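N-formylglutamate amidohydrolase (Ralstonia eutropha, PDB 2Q7S) binds a zinc ion and, judging by its family, probably acts as a metal-dependent hydrolase of the N-formylglutamate amidohydrolase type. Local coordinates at residues Glu180-Gln185 / Asn225-Gly230. Numbering follows the deposited sequence.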
loop_
_atom_site.group_PDB
_atom_site.type_symbol
_atom_site.label_atom_id
_atom_site.label_comp_id
_atom_site.label_asym_id
_atom_site.label_seq_id
_atom_site.Cartn_x
_atom_site.Cartn_y
_atom_site.Cartn_z
ATOM N N GLU A 180 16.538 8.324 -4.936
ATOM C CA GLU A 180 16.697 9.234 -6.070
ATOM C C GLU A 180 15.362 9.852 -6.495
ATOM O O GLU A 180 15.262 11.064 -6.713
ATOM C CB GLU A 180 17.338 8.450 -7.231
ATOM C CG GLU A 180 17.378 9.137 -8.593
ATOM C CD GLU A 180 18.199 8.336 -9.636
ATOM O OE1 GLU A 180 17.970 7.116 -9.792
ATOM O OE2 GLU A 180 19.076 8.930 -10.307
ATOM N N ARG A 181 14.347 9.012 -6.609
ATOM C CA ARG A 181 12.996 9.426 -6.975
ATOM C C ARG A 181 12.297 10.325 -5.941
ATOM O O ARG A 181 11.502 11.206 -6.295
ATOM C CB ARG A 181 12.123 8.183 -7.140
ATOM C CG ARG A 181 12.527 7.306 -8.290
ATOM C CD ARG A 181 11.378 6.410 -8.666
ATOM N NE ARG A 181 11.840 5.180 -9.292
ATOM C CZ ARG A 181 11.512 4.757 -10.515
ATOM N NH1 ARG A 181 10.682 5.456 -11.292
ATOM N NH2 ARG A 181 12.017 3.603 -10.961
ATOM N N LEU A 182 12.523 10.041 -4.663
ATOM C CA LEU A 182 12.179 10.980 -3.616
ATOM C C LEU A 182 13.361 11.938 -3.686
ATOM O O LEU A 182 14.308 11.681 -4.416
ATOM C CB LEU A 182 12.049 10.278 -2.265
ATOM C CG LEU A 182 11.165 9.020 -2.194
ATOM C CD1 LEU A 182 11.486 8.271 -0.913
ATOM C CD2 LEU A 182 9.665 9.328 -2.286
ATOM N N LYS A 183 13.359 13.053 -2.996
ATOM C CA LYS A 183 14.484 13.957 -3.242
ATOM C C LYS A 183 15.543 13.780 -2.170
ATOM O O LYS A 183 16.004 14.773 -1.618
ATOM C CB LYS A 183 14.009 15.422 -3.346
ATOM N N ILE A 184 15.949 12.532 -1.899
ATOM C CA ILE A 184 16.843 12.204 -0.751
ATOM C C ILE A 184 18.232 11.662 -1.152
ATOM O O ILE A 184 18.351 10.801 -2.040
ATOM C CB ILE A 184 16.185 11.162 0.194
ATOM C CG1 ILE A 184 14.945 11.753 0.875
ATOM C CG2 ILE A 184 17.183 10.680 1.245
ATOM C CD1 ILE A 184 13.884 10.722 1.249
ATOM N N GLN A 185 19.276 12.167 -0.487
ATOM C CA GLN A 185 20.630 11.622 -0.640
ATOM C C GLN A 185 20.917 10.892 0.649
ATOM O O GLN A 185 21.086 11.522 1.685
ATOM C CB GLN A 185 21.672 12.718 -0.903
ATOM C CG GLN A 185 23.097 12.201 -1.092
ATOM N N ASN A 225 11.210 3.792 9.026
ATOM C CA ASN A 225 10.952 5.231 8.767
ATOM C C ASN A 225 11.976 5.933 7.887
ATOM O O ASN A 225 12.205 7.148 8.010
ATOM C CB ASN A 225 10.725 5.957 10.093
ATOM C CG ASN A 225 9.512 5.400 10.827
ATOM O OD1 ASN A 225 8.399 5.540 10.353
ATOM N ND2 ASN A 225 9.734 4.698 11.930
ATOM N N ASP A 226 12.512 5.178 6.938
ATOM C CA ASP A 226 13.647 5.597 6.104
ATOM C C ASP A 226 13.621 4.833 4.754
ATOM O O ASP A 226 13.977 3.647 4.708
ATOM C CB ASP A 226 14.936 5.302 6.846
ATOM C CG ASP A 226 16.169 5.829 6.130
ATOM O OD1 ASP A 226 16.020 6.431 5.041
ATOM O OD2 ASP A 226 17.290 5.658 6.665
ATOM N N PRO A 227 13.173 5.492 3.663
ATOM C CA PRO A 227 12.677 6.864 3.527
ATOM C C PRO A 227 11.151 6.998 3.716
ATOM O O PRO A 227 10.656 8.107 3.661
ATOM C CB PRO A 227 13.057 7.223 2.091
ATOM C CG PRO A 227 12.924 5.885 1.366
ATOM C CD PRO A 227 13.162 4.801 2.359
ATOM N N TYR A 228 10.452 5.893 3.984
ATOM C CA TYR A 228 8.999 5.871 4.086
ATOM C C TYR A 228 8.498 5.727 5.511
ATOM O O TYR A 228 8.614 4.649 6.114
ATOM C CB TYR A 228 8.435 4.699 3.300
ATOM C CG TYR A 228 8.736 4.760 1.837
ATOM C CD1 TYR A 228 8.055 5.619 1.017
ATOM C CD2 TYR A 228 9.704 3.947 1.273
ATOM C CE1 TYR A 228 8.322 5.664 -0.324
ATOM C CE2 TYR A 228 9.973 3.991 -0.072
ATOM C CZ TYR A 228 9.289 4.853 -0.861
ATOM O OH TYR A 228 9.549 4.891 -2.218
ATOM N N LYS A 229 7.885 6.804 6.009
ATOM C CA LYS A 229 7.346 6.872 7.365
ATOM C C LYS A 229 5.873 6.515 7.455
ATOM O O LYS A 229 5.363 6.367 8.553
ATOM C CB LYS A 229 7.578 8.280 8.001
ATOM C CG LYS A 229 8.992 8.782 7.931
ATOM C CD LYS A 229 9.190 10.136 8.626
ATOM C CE LYS A 229 10.621 10.260 9.145
ATOM N NZ LYS A 229 10.819 11.420 10.092
ATOM N N GLY A 230 5.183 6.317 6.335
ATOM C CA GLY A 230 3.745 5.943 6.375
ATOM C C GLY A 230 2.910 7.056 5.735
ATOM O O GLY A 230 3.219 8.239 6.074
#
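Leu182 and Pro227 meet where two loops come together near the zinc site of this N-formylglutamate amidohydrolase domain, a mixed-sheet alpha/beta fold. Leu182 is the first residue to leave helical geometry after helix 178-181, and Pro227 sits in the loop that follows strand 222-224, the outermost strand at its side of the sheet. The contact is wholly apolar, with no hydrogen bond running between the two segments. One methyl of Leu182 does most of the work: Leu182 CD1 lies 3.5 Å from Pro227 CB and 3.6 Å from Pro227 CG, and the two side chains cross at about a right angle. Leu182 CB already points toward the other loop, and chi1 of -50°, with CG beside the backbone N, helps bring CD1 onto the proline. Leu182 CD1 also reaches the outer end of the Tyr228 ring, 4.1 Å from Tyr228 CZ, meeting it obliquely. Pro227 follows a cis peptide bond, and its ring also touches Tyr179 of the helix and Val194 of strand 193-196, so it bridges the post-helix turn and the sheet. The side chain of Tyr228, which leans on Ala178 and Val194 as well, comes within about 7 Å of the zinc ion; that metal is bound by His32, Asp55 and His172. Between the two hydrophobic residues of the first loop, Lys183 centres an inverse gamma turn with a weak hydrogen bond from Ile184 N to Leu182 O (3.1 Å). The turn lets Ile184 point the same way as Leu182, and Ile184 CD1 ends 3.7 Å from Pro227 CB.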